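Local coordinates for protein polyguluronate lyase (Corynebacterium sp., PDB 1UAI) that probably cleaves poly(alpha-L-guluronate) in alginate by a lyase reaction, using a jellyroll beta-sandwich fold, at residues A[5-10]-A[38-43]; A[15-20]-A[28-33]; A[54-59]-A[214-219]; A[68-73]-A[197-202]. All blocks are in the same frame, centred on the assembly; numbering follows the deposited sequence.

Contact 1 of 4, residues A[5-10]-A[38-43]; sequences DYPAQQ and TFATAP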
loop_
_atom_site.group_PDB
_atom_site.type_symbol
_atom_site.label_atom_id
_atom_site.label_comp_id
_atom_site.label_asym_id
_atom_site.label_seq_id
_atom_site.Cartn_x
_atom_site.Cartn_y
_atom_site.Cartn_z
ATOM N N ASP A 5 -10.968 -1.038 18.088
ATOM C CA ASP A 5 -10.422 -2.378 18.275
ATOM C C ASP A 5 -9.857 -3.075 17.040
ATOM O O ASP A 5 -8.844 -3.768 17.131
ATOM C CB ASP A 5 -11.470 -3.289 18.924
ATOM C CG ASP A 5 -11.942 -2.771 20.269
ATOM O OD1 ASP A 5 -11.112 -2.217 21.021
ATOM O OD2 ASP A 5 -13.138 -2.931 20.580
ATOM N N TYR A 6 -10.499 -2.893 15.890
ATOM C CA TYR A 6 -10.048 -3.553 14.667
ATOM C C TYR A 6 -9.948 -2.611 13.482
ATOM O O TYR A 6 -10.761 -1.701 13.333
ATOM C CB TYR A 6 -11.019 -4.674 14.283
ATOM C CG TYR A 6 -11.263 -5.685 15.372
ATOM C CD1 TYR A 6 -10.250 -6.540 15.792
ATOM C CD2 TYR A 6 -12.509 -5.786 15.986
ATOM C CE1 TYR A 6 -10.467 -7.473 16.798
ATOM C CE2 TYR A 6 -12.741 -6.716 16.996
ATOM C CZ TYR A 6 -11.712 -7.555 17.394
ATOM O OH TYR A 6 -11.932 -8.487 18.383
ATOM N N PRO A 7 -8.940 -2.814 12.617
ATOM C CA PRO A 7 -8.801 -1.948 11.444
ATOM C C PRO A 7 -10.106 -1.899 10.641
ATOM O O PRO A 7 -10.439 -0.873 10.048
ATOM C CB PRO A 7 -7.670 -2.614 10.675
ATOM C CG PRO A 7 -6.762 -3.046 11.781
ATOM C CD PRO A 7 -7.732 -3.642 12.798
ATOM N N ALA A 8 -10.845 -3.006 10.641
ATOM C CA ALA A 8 -12.107 -3.095 9.908
ATOM C C ALA A 8 -13.188 -2.152 10.437
ATOM O O ALA A 8 -14.241 -2.008 9.818
ATOM C CB ALA A 8 -12.617 -4.534 9.923
ATOM N N GLN A 9 -12.936 -1.526 11.582
ATOM C CA GLN A 9 -13.893 -0.581 12.154
ATOM C C GLN A 9 -13.549 0.844 11.720
ATOM O O GLN A 9 -14.357 1.757 11.872
ATOM C CB GLN A 9 -13.884 -0.659 13.684
ATOM C CG GLN A 9 -14.279 -2.015 14.243
ATOM C CD GLN A 9 -14.186 -2.077 15.754
ATOM O OE1 GLN A 9 -13.205 -1.632 16.344
ATOM N NE2 GLN A 9 -15.207 -2.645 16.389
ATOM N N GLN A 10 -12.348 1.023 11.177
ATOM C CA GLN A 10 -11.871 2.331 10.718
ATOM C C GLN A 10 -12.054 2.531 9.214
ATOM O O GLN A 10 -12.284 3.651 8.750
ATOM C CB GLN A 10 -10.389 2.491 11.059
ATOM C CG GLN A 10 -10.088 2.673 12.535
ATOM C CD GLN A 10 -10.553 4.016 13.057
ATOM O OE1 GLN A 10 -10.413 5.035 12.383
ATOM N NE2 GLN A 10 -11.095 4.027 14.271
ATOM N N THR A 38 -12.637 -8.982 12.176
ATOM C CA THR A 38 -12.277 -8.869 13.586
ATOM C C THR A 38 -10.841 -9.330 13.807
ATOM O O THR A 38 -10.540 -10.031 14.770
ATOM C CB THR A 38 -13.244 -9.680 14.492
ATOM O OG1 THR A 38 -13.354 -11.025 14.012
ATOM C CG2 THR A 38 -14.623 -9.038 14.505
ATOM N N PHE A 39 -9.954 -8.914 12.906
ATOM C CA PHE A 39 -8.543 -9.270 12.978
ATOM C C PHE A 39 -7.637 -8.071 13.213
ATOM O O PHE A 39 -7.837 -6.998 12.639
ATOM C CB PHE A 39 -8.086 -9.948 11.683
ATOM C CG PHE A 39 -6.609 -10.239 11.650
ATOM C CD1 PHE A 39 -6.077 -11.264 12.425
ATOM C CD2 PHE A 39 -5.742 -9.457 10.889
ATOM C CE1 PHE A 39 -4.706 -11.506 12.450
ATOM C CE2 PHE A 39 -4.367 -9.691 10.906
ATOM C CZ PHE A 39 -3.850 -10.718 11.690
ATOM N N ALA A 40 -6.631 -8.273 14.054
ATOM C CA ALA A 40 -5.640 -7.248 14.344
ATOM C C ALA A 40 -4.394 -7.947 14.861
ATOM O O ALA A 40 -4.484 -8.992 15.505
ATOM C CB ALA A 40 -6.161 -6.270 15.391
ATOM N N THR A 41 -3.230 -7.391 14.550
ATOM C CA THR A 41 -1.974 -7.946 15.032
ATOM C C THR A 41 -0.995 -6.790 15.212
ATOM O O THR A 41 -0.431 -6.267 14.251
ATOM C CB THR A 41 -1.403 -9.020 14.066
ATOM O OG1 THR A 41 -0.185 -9.545 14.609
ATOM C CG2 THR A 41 -1.143 -8.441 12.682
ATOM N N ALA A 42 -0.822 -6.381 16.464
ATOM C CA ALA A 42 0.063 -5.273 16.801
ATOM C C ALA A 42 1.525 -5.685 16.709
ATOM O O ALA A 42 1.894 -6.785 17.118
ATOM C CB ALA A 42 -0.250 -4.769 18.208
ATOM N N PRO A 43 2.387 -4.794 16.196
ATOM C CA PRO A 43 2.107 -3.440 15.699
ATOM C C PRO A 43 1.943 -3.374 14.179
ATOM O O PRO A 43 1.764 -2.293 13.619
ATOM C CB PRO A 43 3.344 -2.678 16.139
ATOM C CG PRO A 43 4.426 -3.684 15.841
ATOM C CD PRO A 43 3.839 -4.986 16.374
HETATM O O HOH W 1 -9.633 -5.656 11.013
#
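The Tyr6 ring has a neighbour over each face. On one lies Thr38, whose CA stands 3.7 Å from the ring centroid and 7° off the ring normal, a well-centred CH-pi contact. The opposite face carries CB of Asp5, offset toward the rim, and Ala40 CB sits at the edge near the ring plane. Thr38 also brings its methyl to the ring, CG2 approaching Tyr6 CE2 at 3.9 Å; chi1 of 52° puts OG1 between the backbone N and the carbonyl carbon, leaving CG2 anti to the carbonyl carbon. Pro7 extends the apolar patch, its CD lying 4.0 Å from Ala40 CB. Direct hydrogen bonds between the segments are absent, but one water joins them, accepting from Ala8 N at 2.9 Å and donating to Phe39 O at 2.8 Å. Within 5-10, Gln9 OE1 takes Asp5 N and Tyr6 N (3.0 Å), the latter from well above the carbonyl plane. Backbone bonds from Gln9 N to Tyr6 O and Gln10 N to Pro7 O are successive i to i+3 links, which define a turn. This turn of the N-terminal loop packs on the connection between strands 27-31 and 45-47, at the surface of the jellyroll.

Contact 2 of 4, residues A[15-20]-A[28-33]; sequences DWKVTL and PSEIEQ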
loop_
_atom_site.group_PDB
_atom_site.type_symbol
_atom_site.label_atom_id
_atom_site.label_comp_id
_atom_site.label_asym_id
_atom_site.label_seq_id
_atom_site.Cartn_x
_atom_site.Cartn_y
_atom_site.Cartn_z
ATOM N N ASP A 15 -14.008 -5.542 0.735
ATOM C CA ASP A 15 -13.391 -6.007 -0.498
ATOM C C ASP A 15 -11.874 -5.886 -0.520
ATOM O O ASP A 15 -11.274 -5.347 -1.457
ATOM C CB ASP A 15 -14.022 -5.293 -1.694
ATOM C CG ASP A 15 -15.431 -5.779 -1.966
ATOM O OD1 ASP A 15 -15.611 -7.010 -2.081
ATOM O OD2 ASP A 15 -16.353 -4.942 -2.061
ATOM N N TRP A 16 -11.265 -6.428 0.529
ATOM C CA TRP A 16 -9.821 -6.431 0.690
ATOM C C TRP A 16 -9.397 -7.646 1.497
ATOM O O TRP A 16 -10.218 -8.307 2.138
ATOM C CB TRP A 16 -9.356 -5.197 1.472
ATOM C CG TRP A 16 -9.686 -3.894 0.841
ATOM C CD1 TRP A 16 -10.802 -3.138 1.047
ATOM C CD2 TRP A 16 -8.898 -3.199 -0.128
ATOM N NE1 TRP A 16 -10.757 -2.008 0.264
ATOM C CE2 TRP A 16 -9.599 -2.023 -0.468
ATOM C CE3 TRP A 16 -7.667 -3.458 -0.743
ATOM C CZ2 TRP A 16 -9.109 -1.102 -1.398
ATOM C CZ3 TRP A 16 -7.179 -2.544 -1.668
ATOM C CH2 TRP A 16 -7.901 -1.379 -1.986
ATOM N N LYS A 17 -8.103 -7.938 1.434
ATOM C CA LYS A 17 -7.490 -8.979 2.242
ATOM C C LYS A 17 -6.172 -8.321 2.641
ATOM O O LYS A 17 -5.756 -7.339 2.015
ATOM C CB LYS A 17 -7.245 -10.283 1.463
ATOM C CG LYS A 17 -6.142 -10.250 0.425
ATOM C CD LYS A 17 -5.862 -11.658 -0.101
ATOM C CE LYS A 17 -4.804 -11.648 -1.196
ATOM N NZ LYS A 17 -4.466 -13.020 -1.674
ATOM N N VAL A 18 -5.531 -8.819 3.690
ATOM C CA VAL A 18 -4.276 -8.229 4.124
ATOM C C VAL A 18 -3.133 -9.238 4.109
ATOM O O VAL A 18 -3.322 -10.418 4.428
ATOM C CB VAL A 18 -4.408 -7.616 5.553
ATOM C CG1 VAL A 18 -4.618 -8.717 6.589
ATOM C CG2 VAL A 18 -3.174 -6.778 5.884
ATOM N N THR A 19 -1.959 -8.766 3.697
ATOM C CA THR A 19 -0.743 -9.575 3.671
ATOM C C THR A 19 0.134 -8.945 4.745
ATOM O O THR A 19 0.286 -7.720 4.788
ATOM C CB THR A 19 -0.031 -9.502 2.312
ATOM O OG1 THR A 19 -0.924 -9.943 1.283
ATOM C CG2 THR A 19 1.217 -10.383 2.315
ATOM N N LEU A 20 0.710 -9.785 5.598
ATOM C CA LEU A 20 1.508 -9.330 6.729
ATOM C C LEU A 20 3.005 -9.602 6.632
ATOM O O LEU A 20 3.464 -10.316 5.741
ATOM C CB LEU A 20 0.955 -9.988 7.995
ATOM C CG LEU A 20 -0.545 -9.783 8.220
ATOM C CD1 LEU A 20 -1.063 -10.799 9.225
ATOM C CD2 LEU A 20 -0.801 -8.360 8.694
ATOM N N PRO A 28 4.535 -15.171 3.949
ATOM C CA PRO A 28 3.836 -14.096 4.661
ATOM C C PRO A 28 2.382 -14.476 4.929
ATOM O O PRO A 28 1.675 -14.922 4.027
ATOM C CB PRO A 28 3.949 -12.916 3.698
ATOM C CG PRO A 28 5.252 -13.172 3.005
ATOM C CD PRO A 28 5.184 -14.657 2.730
ATOM N N SER A 29 1.938 -14.305 6.166
ATOM C CA SER A 29 0.563 -14.630 6.514
ATOM C C SER A 29 -0.419 -13.669 5.867
ATOM O O SER A 29 -0.142 -12.476 5.733
ATOM C CB SER A 29 0.363 -14.574 8.029
ATOM O OG SER A 29 1.151 -15.544 8.688
ATOM N N GLU A 30 -1.568 -14.198 5.465
ATOM C CA GLU A 30 -2.620 -13.382 4.877
ATOM C C GLU A 30 -3.920 -13.683 5.606
ATOM O O GLU A 30 -4.167 -14.822 6.014
ATOM C CB GLU A 30 -2.810 -13.687 3.388
ATOM C CG GLU A 30 -1.606 -13.398 2.515
ATOM C CD GLU A 30 -1.978 -13.232 1.052
ATOM O OE1 GLU A 30 -2.887 -13.950 0.575
ATOM O OE2 GLU A 30 -1.356 -12.389 0.373
ATOM N N ILE A 31 -4.740 -12.656 5.789
ATOM C CA ILE A 31 -6.030 -12.820 6.441
ATOM C C ILE A 31 -7.091 -12.280 5.496
ATOM O O ILE A 31 -7.004 -11.139 5.032
ATOM C CB ILE A 31 -6.111 -12.056 7.780
ATOM C CG1 ILE A 31 -5.069 -12.601 8.762
ATOM C CG2 ILE A 31 -7.508 -12.206 8.373
ATOM C CD1 ILE A 31 -5.270 -14.055 9.143
ATOM N N GLU A 32 -8.081 -13.115 5.202
ATOM C CA GLU A 32 -9.165 -12.742 4.305
ATOM C C GLU A 32 -10.464 -12.624 5.086
ATOM O O GLU A 32 -10.528 -12.970 6.268
ATOM C CB GLU A 32 -9.340 -13.813 3.222
ATOM C CG GLU A 32 -8.052 -14.211 2.524
ATOM C CD GLU A 32 -8.247 -15.332 1.513
ATOM O OE1 GLU A 32 -9.049 -16.253 1.781
ATOM O OE2 GLU A 32 -7.582 -15.300 0.457
ATOM N N GLN A 33 -11.496 -12.120 4.419
ATOM C CA GLN A 33 -12.814 -12.006 5.026
ATOM C C GLN A 33 -13.355 -13.431 5.130
ATOM O O GLN A 33 -12.990 -14.294 4.330
ATOM C CB GLN A 33 -13.744 -11.173 4.139
ATOM C CG GLN A 33 -13.439 -9.684 4.116
ATOM C CD GLN A 33 -13.686 -9.019 5.455
ATOM O OE1 GLN A 33 -14.326 -9.593 6.339
ATOM N NE2 GLN A 33 -13.193 -7.797 5.609
HETATM O O HOH W 2 -10.824 -11.084 1.834
HETATM O O HOH W 3 -6.760 -14.553 -1.875
#
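Val18 and Ile31 form an antiparallel hydrogen-bonded pair, with Val18 N donating to Ile31 O at 3.1 Å and Ile31 N to Val18 O at 3.0 Å. Leu20 N adds a third backbone bond, to Ser29 O, at 2.8 Å. Beyond the pairing a water accepts from Gln33 N and donates to Trp16 O. On the face bearing Lys17, Thr19 and Glu30, both carboxylate oxygens of Glu30 are used. Thr19 OG1 donates to Glu30 OE2 at 2.6 Å from above the carboxylate plane, while Lys17 NZ makes a salt bridge to Glu30 OE1 at 2.9 Å on the syn side, tilted out of that plane. The extended Lys17 chain starts with CG between the backbone N and the carbonyl carbon (chi1 71°). A second water accepts from Lys17 NZ and donates to Glu32 OE2 at 2.6 Å, linking the ammonium group to a second carboxylate. Leu13 O holds Gln33 NE2. On the other face Val18, Leu20 and Ile31 pack, Val18 CG1 meeting Ile31 CB at 3.8 Å. The strands make a hairpin, 161° between directions; strand 16-20 bonds on its other side to strand 72-79, and Val18 and Leu20 pack against Phe45 of strand 45-47.

Contact 3 of 4, residues A[54-59]-A[214-219]; sequences VQFRAA and VSLYKL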
loop_
_atom_site.group_PDB
_atom_site.type_symbol
_atom_site.label_atom_id
_atom_site.label_comp_id
_atom_site.label_asym_id
_atom_site.label_seq_id
_atom_site.Cartn_x
_atom_site.Cartn_y
_atom_site.Cartn_z
ATOM N N VAL A 54 -5.789 3.269 10.329
ATOM C CA VAL A 54 -5.127 1.979 10.414
ATOM C C VAL A 54 -3.620 2.101 10.260
ATOM O O VAL A 54 -3.120 2.704 9.308
ATOM C CB VAL A 54 -5.661 1.012 9.331
ATOM C CG1 VAL A 54 -4.953 -0.337 9.429
ATOM C CG2 VAL A 54 -7.165 0.842 9.488
ATOM N N GLN A 55 -2.908 1.523 11.218
ATOM C CA GLN A 55 -1.454 1.514 11.216
ATOM C C GLN A 55 -0.942 0.243 10.543
ATOM O O GLN A 55 -1.320 -0.866 10.928
ATOM C CB GLN A 55 -0.937 1.573 12.656
ATOM C CG GLN A 55 0.549 1.297 12.817
ATOM C CD GLN A 55 0.997 1.445 14.254
ATOM O OE1 GLN A 55 0.861 2.516 14.844
ATOM N NE2 GLN A 55 1.525 0.370 14.832
ATOM N N PHE A 56 -0.098 0.424 9.530
ATOM C CA PHE A 56 0.526 -0.679 8.802
ATOM C C PHE A 56 2.025 -0.533 9.034
ATOM O O PHE A 56 2.595 0.526 8.757
ATOM C CB PHE A 56 0.271 -0.567 7.300
ATOM C CG PHE A 56 -1.158 -0.781 6.897
ATOM C CD1 PHE A 56 -1.617 -2.051 6.564
ATOM C CD2 PHE A 56 -2.031 0.297 6.801
ATOM C CE1 PHE A 56 -2.928 -2.244 6.134
ATOM C CE2 PHE A 56 -3.344 0.115 6.372
ATOM C CZ PHE A 56 -3.793 -1.159 6.036
ATOM N N ARG A 57 2.664 -1.583 9.536
ATOM C CA ARG A 57 4.100 -1.537 9.789
ATOM C C ARG A 57 4.778 -2.797 9.275
ATOM O O ARG A 57 4.269 -3.901 9.459
ATOM C CB ARG A 57 4.378 -1.388 11.290
ATOM C CG ARG A 57 5.865 -1.292 11.629
ATOM C CD ARG A 57 6.128 -1.244 13.131
ATOM N NE ARG A 57 5.509 -0.083 13.764
ATOM C CZ ARG A 57 5.640 0.222 15.051
ATOM N NH1 ARG A 57 6.374 -0.550 15.844
ATOM N NH2 ARG A 57 5.033 1.291 15.548
ATOM N N ALA A 58 5.923 -2.620 8.619
ATOM C CA ALA A 58 6.706 -3.736 8.101
ATOM C C ALA A 58 8.183 -3.423 8.319
ATOM O O ALA A 58 8.715 -2.455 7.768
ATOM C CB ALA A 58 6.421 -3.954 6.618
ATOM N N ALA A 59 8.833 -4.245 9.140
ATOM C CA ALA A 59 10.248 -4.076 9.462
ATOM C C ALA A 59 11.134 -4.761 8.430
ATOM O O ALA A 59 10.699 -5.674 7.734
ATOM C CB ALA A 59 10.532 -4.629 10.853
ATOM N N VAL A 214 3.016 3.164 7.614
ATOM C CA VAL A 214 2.058 4.029 6.942
ATOM C C VAL A 214 0.739 3.967 7.709
ATOM O O VAL A 214 0.359 2.910 8.215
ATOM C CB VAL A 214 1.792 3.549 5.490
ATOM C CG1 VAL A 214 0.644 4.334 4.876
ATOM C CG2 VAL A 214 3.046 3.700 4.650
ATOM N N SER A 215 0.054 5.101 7.804
ATOM C CA SER A 215 -1.247 5.163 8.460
ATOM C C SER A 215 -2.259 5.507 7.375
ATOM O O SER A 215 -2.080 6.469 6.626
ATOM C CB SER A 215 -1.264 6.227 9.558
ATOM O OG SER A 215 -0.524 5.802 10.691
ATOM N N LEU A 216 -3.312 4.702 7.294
ATOM C CA LEU A 216 -4.359 4.873 6.295
ATOM C C LEU A 216 -5.630 5.381 6.968
ATOM O O LEU A 216 -6.181 4.729 7.857
ATOM C CB LEU A 216 -4.602 3.529 5.610
ATOM C CG LEU A 216 -5.437 3.460 4.334
ATOM C CD1 LEU A 216 -4.861 4.390 3.279
ATOM C CD2 LEU A 216 -5.444 2.024 3.827
ATOM N N TYR A 217 -6.091 6.545 6.519
ATOM C CA TYR A 217 -7.259 7.213 7.086
ATOM C C TYR A 217 -8.539 7.133 6.269
ATOM O O TYR A 217 -9.637 7.231 6.818
ATOM C CB TYR A 217 -6.896 8.674 7.344
ATOM C CG TYR A 217 -5.813 8.803 8.384
ATOM C CD1 TYR A 217 -6.116 8.647 9.733
ATOM C CD2 TYR A 217 -4.478 8.996 8.024
ATOM C CE1 TYR A 217 -5.129 8.671 10.701
ATOM C CE2 TYR A 217 -3.471 9.022 8.994
ATOM C CZ TYR A 217 -3.812 8.856 10.331
ATOM O OH TYR A 217 -2.846 8.846 11.311
ATOM N N LYS A 218 -8.395 6.970 4.962
ATOM C CA LYS A 218 -9.541 6.867 4.072
ATOM C C LYS A 218 -9.127 5.918 2.959
ATOM O O LYS A 218 -7.981 5.951 2.513
ATOM C CB LYS A 218 -9.878 8.244 3.502
ATOM C CG LYS A 218 -11.271 8.385 2.922
ATOM C CD LYS A 218 -11.556 9.852 2.635
ATOM C CE LYS A 218 -13.018 10.101 2.329
ATOM N NZ LYS A 218 -13.285 11.559 2.186
ATOM N N LEU A 219 -10.052 5.068 2.526
ATOM C CA LEU A 219 -9.779 4.104 1.465
ATOM C C LEU A 219 -11.078 3.827 0.728
ATOM O O LEU A 219 -11.998 3.219 1.281
ATOM C CB LEU A 219 -9.232 2.802 2.054
ATOM C CG LEU A 219 -8.890 1.702 1.047
ATOM C CD1 LEU A 219 -7.771 2.167 0.118
ATOM C CD2 LEU A 219 -8.475 0.446 1.797
#
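Phe56 turns the edge of its ring to the partner strand: Val214 O lies in the ring plane, 3.8 Å from Phe56 CD2, and the same carbonyl accepts Phe56 N at 2.8 Å nearly along its C=O direction. Farther round the rim, Phe56 CE2 reaches Leu216 CB at 3.7 Å. The ring is placed there by chi1 of -68°, which sets CG beside the backbone N and anti to the carbonyl carbon. Two hydrogen-bonded antiparallel pairs join the strands. Val54 N donates to Leu216 O at 2.9 Å, and Leu216 N donates back to Val54 O at 2.8 Å; Val214 N closes the other pair on Phe56 O at 2.9 Å. Between them Gln55 and Ser215 form a non-hydrogen-bonded pair, and Ser215 CA approaches Val54 O at 3.2 Å in a CA-H...O contact. Past Leu216 the strand is disturbed by a classic beta bulge, Tyr217 and Lys218 both facing Arg100 of strand 95-105. Polar ends on the Gln55 and Ser215 face find partners outside: Gln55 NE2 on Pro43 O, Ser215 OG on Asn104 OD1. The chemistry is therefore divided. The N-H and C=O of Val54, Phe56, Val214 and Leu216 are paired across the two strands, whereas Phe56 and Leu216 supply hydrocarbon on the side that meets Leu75 of strand 72-79, consistent with the interior between the two sheets of the sandwich.

Contact 4 of 4, residues A[68-73]-A[197-202]; sequences SGYPRS and QANCSN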
loop_
_atom_site.group_PDB
_atom_site.type_symbol
_atom_site.label_atom_id
_atom_site.label_comp_id
_atom_site.label_asym_id
_atom_site.label_seq_id
_atom_site.Cartn_x
_atom_site.Cartn_y
_atom_site.Cartn_z
ATOM N N SER A 68 13.232 -14.129 0.071
ATOM C CA SER A 68 13.928 -13.096 -0.680
ATOM C C SER A 68 12.900 -12.090 -1.176
ATOM O O SER A 68 11.866 -12.465 -1.728
ATOM C CB SER A 68 14.671 -13.713 -1.866
ATOM O OG SER A 68 13.773 -14.374 -2.738
ATOM N N GLY A 69 13.184 -10.810 -0.971
ATOM C CA GLY A 69 12.261 -9.777 -1.398
ATOM C C GLY A 69 12.055 -8.757 -0.299
ATOM O O GLY A 69 12.835 -8.704 0.651
ATOM N N TYR A 70 11.006 -7.952 -0.427
ATOM C CA TYR A 70 10.704 -6.922 0.560
ATOM C C TYR A 70 9.437 -7.240 1.350
ATOM O O TYR A 70 8.459 -7.756 0.801
ATOM C CB TYR A 70 10.581 -5.559 -0.126
ATOM C CG TYR A 70 11.903 -5.033 -0.650
ATOM C CD1 TYR A 70 13.045 -5.056 0.149
ATOM C CD2 TYR A 70 12.007 -4.484 -1.928
ATOM C CE1 TYR A 70 14.257 -4.548 -0.308
ATOM C CE2 TYR A 70 13.219 -3.966 -2.395
ATOM C CZ TYR A 70 14.339 -4.003 -1.576
ATOM O OH TYR A 70 15.544 -3.490 -2.008
ATOM N N PRO A 71 9.442 -6.929 2.655
ATOM C CA PRO A 71 8.319 -7.168 3.565
ATOM C C PRO A 71 7.202 -6.138 3.456
ATOM O O PRO A 71 7.431 -4.992 3.061
ATOM C CB PRO A 71 8.988 -7.145 4.931
ATOM C CG PRO A 71 9.993 -6.054 4.759
ATOM C CD PRO A 71 10.583 -6.339 3.381
ATOM N N ARG A 72 5.997 -6.546 3.834
ATOM C CA ARG A 72 4.857 -5.649 3.756
ATOM C C ARG A 72 3.751 -5.986 4.741
ATOM O O ARG A 72 3.659 -7.102 5.246
ATOM C CB ARG A 72 4.249 -5.714 2.351
ATOM C CG ARG A 72 3.341 -6.932 2.134
ATOM C CD ARG A 72 2.942 -7.077 0.681
ATOM N NE ARG A 72 4.011 -7.666 -0.121
ATOM C CZ ARG A 72 4.317 -7.280 -1.355
ATOM N NH1 ARG A 72 3.646 -6.292 -1.932
ATOM N NH2 ARG A 72 5.277 -7.902 -2.024
ATOM N N SER A 73 2.933 -4.974 5.009
ATOM C CA SER A 73 1.709 -5.099 5.795
ATOM C C SER A 73 0.880 -4.258 4.840
ATOM O O SER A 73 0.925 -3.028 4.878
ATOM C CB SER A 73 1.781 -4.428 7.158
ATOM O OG SER A 73 0.538 -4.643 7.809
ATOM N N GLN A 197 10.599 -0.970 1.250
ATOM C CA GLN A 197 11.594 -1.270 0.232
ATOM C C GLN A 197 13.010 -1.410 0.773
ATOM O O GLN A 197 13.947 -0.765 0.299
ATOM C CB GLN A 197 11.550 -0.201 -0.860
ATOM C CG GLN A 197 10.168 -0.005 -1.478
ATOM C CD GLN A 197 9.585 -1.287 -2.033
ATOM O OE1 GLN A 197 8.595 -1.809 -1.519
ATOM N NE2 GLN A 197 10.200 -1.807 -3.086
ATOM N N ALA A 198 13.153 -2.265 1.778
ATOM C CA ALA A 198 14.446 -2.528 2.384
ATOM C C ALA A 198 14.346 -3.811 3.191
ATOM O O ALA A 198 13.288 -4.128 3.736
ATOM C CB ALA A 198 14.856 -1.369 3.288
ATOM N N ASN A 199 15.436 -4.568 3.227
ATOM C CA ASN A 199 15.482 -5.790 4.013
ATOM C C ASN A 199 16.853 -5.850 4.675
ATOM O O ASN A 199 17.619 -4.886 4.608
ATOM C CB ASN A 199 15.209 -7.036 3.154
ATOM C CG ASN A 199 16.129 -7.145 1.965
ATOM O OD1 ASN A 199 17.313 -6.842 2.056
ATOM N ND2 ASN A 199 15.592 -7.607 0.841
ATOM N N CYS A 200 17.172 -6.963 5.317
ATOM C CA CYS A 200 18.449 -7.057 6.010
ATOM C C CYS A 200 19.692 -7.083 5.127
ATOM O O CYS A 200 20.812 -6.975 5.628
ATOM C CB CYS A 200 18.413 -8.247 6.968
ATOM S SG CYS A 200 17.207 -7.937 8.301
ATOM N N SER A 201 19.505 -7.201 3.816
ATOM C CA SER A 201 20.645 -7.206 2.908
ATOM C C SER A 201 21.099 -5.782 2.598
ATOM O O SER A 201 22.269 -5.557 2.284
ATOM C CB SER A 201 20.297 -7.920 1.597
ATOM O OG SER A 201 19.517 -7.096 0.746
ATOM N N ASN A 202 20.186 -4.816 2.684
ATOM C CA ASN A 202 20.547 -3.432 2.387
ATOM C C ASN A 202 20.164 -2.402 3.445
ATOM O O ASN A 202 20.190 -1.197 3.183
ATOM C CB ASN A 202 19.987 -3.004 1.022
ATOM C CG ASN A 202 18.506 -3.297 0.869
ATOM O OD1 ASN A 202 17.762 -3.355 1.849
ATOM N ND2 ASN A 202 18.066 -3.463 -0.375
#
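Tyr70 lies against the backbone of Gln197 and Ala198, at the start of a loop organised by an Asx turn at Asn199 and tied by the Cys200-Cys206 disulfide. Over the ring face, Gln197 CA stands 3.8 Å from the Tyr70 centroid, 10° off its normal, a CH-pi interaction. Ala198 N covers the same ring at 3.2 Å from Tyr70 CD1. Pro71 CD also packs on Ala198 O at 3.5 Å, a carbonyl that is buried with no hydrogen-bond partner in the model.

Two hydrogen bonds cross. Asn199 ND2 donates to Gly69 O at 3.0 Å with a nearly straight N-H...O angle of 168°, the donor standing above the Gly69 carbonyl plane. A chi1 of 55° places Asn199 CG between the backbone N and the carbonyl carbon, which brings ND2 there. At the ring edge, Asn202 ND2 donates to Tyr70 OH at 3.0 Å, amide and ring being nearly coplanar.

Inside the loop, Asn202 OD1 accepts Asn199 N, so each end of that amide is engaged and its rotation is fixed. Asn199 OD1 takes two donors from one residue, Ser201 N at 2.8 Å, which closes the Asx turn, and Ser201 OG at 2.6 Å, met in the carbonyl plane on a lone pair.

Along the chain contact 2 is nested within the loop closed by contact 1; both precede contact 3, whose much longer loop encloses contact 4. Contacts 2 and 4 reach the same sheet, where strands 16-20 and 72-79 are neighbours, while contact 3 joins strands 54-59 and 211-223 of the other. The centres of contacts 2 and 3 are about 14 Å apart, and Trp16 meets Leu219 between them. Contact 1, its centre about 11 Å from that of contact 3, touches contacts 3 and 2 through Pro7 on Val54 and Phe39 on Leu20. Ser73 brings contact 4 to Phe56. Contacts 3 and 4 bring early and late chain together, while contacts 1 and 2 form within the first 43 residues.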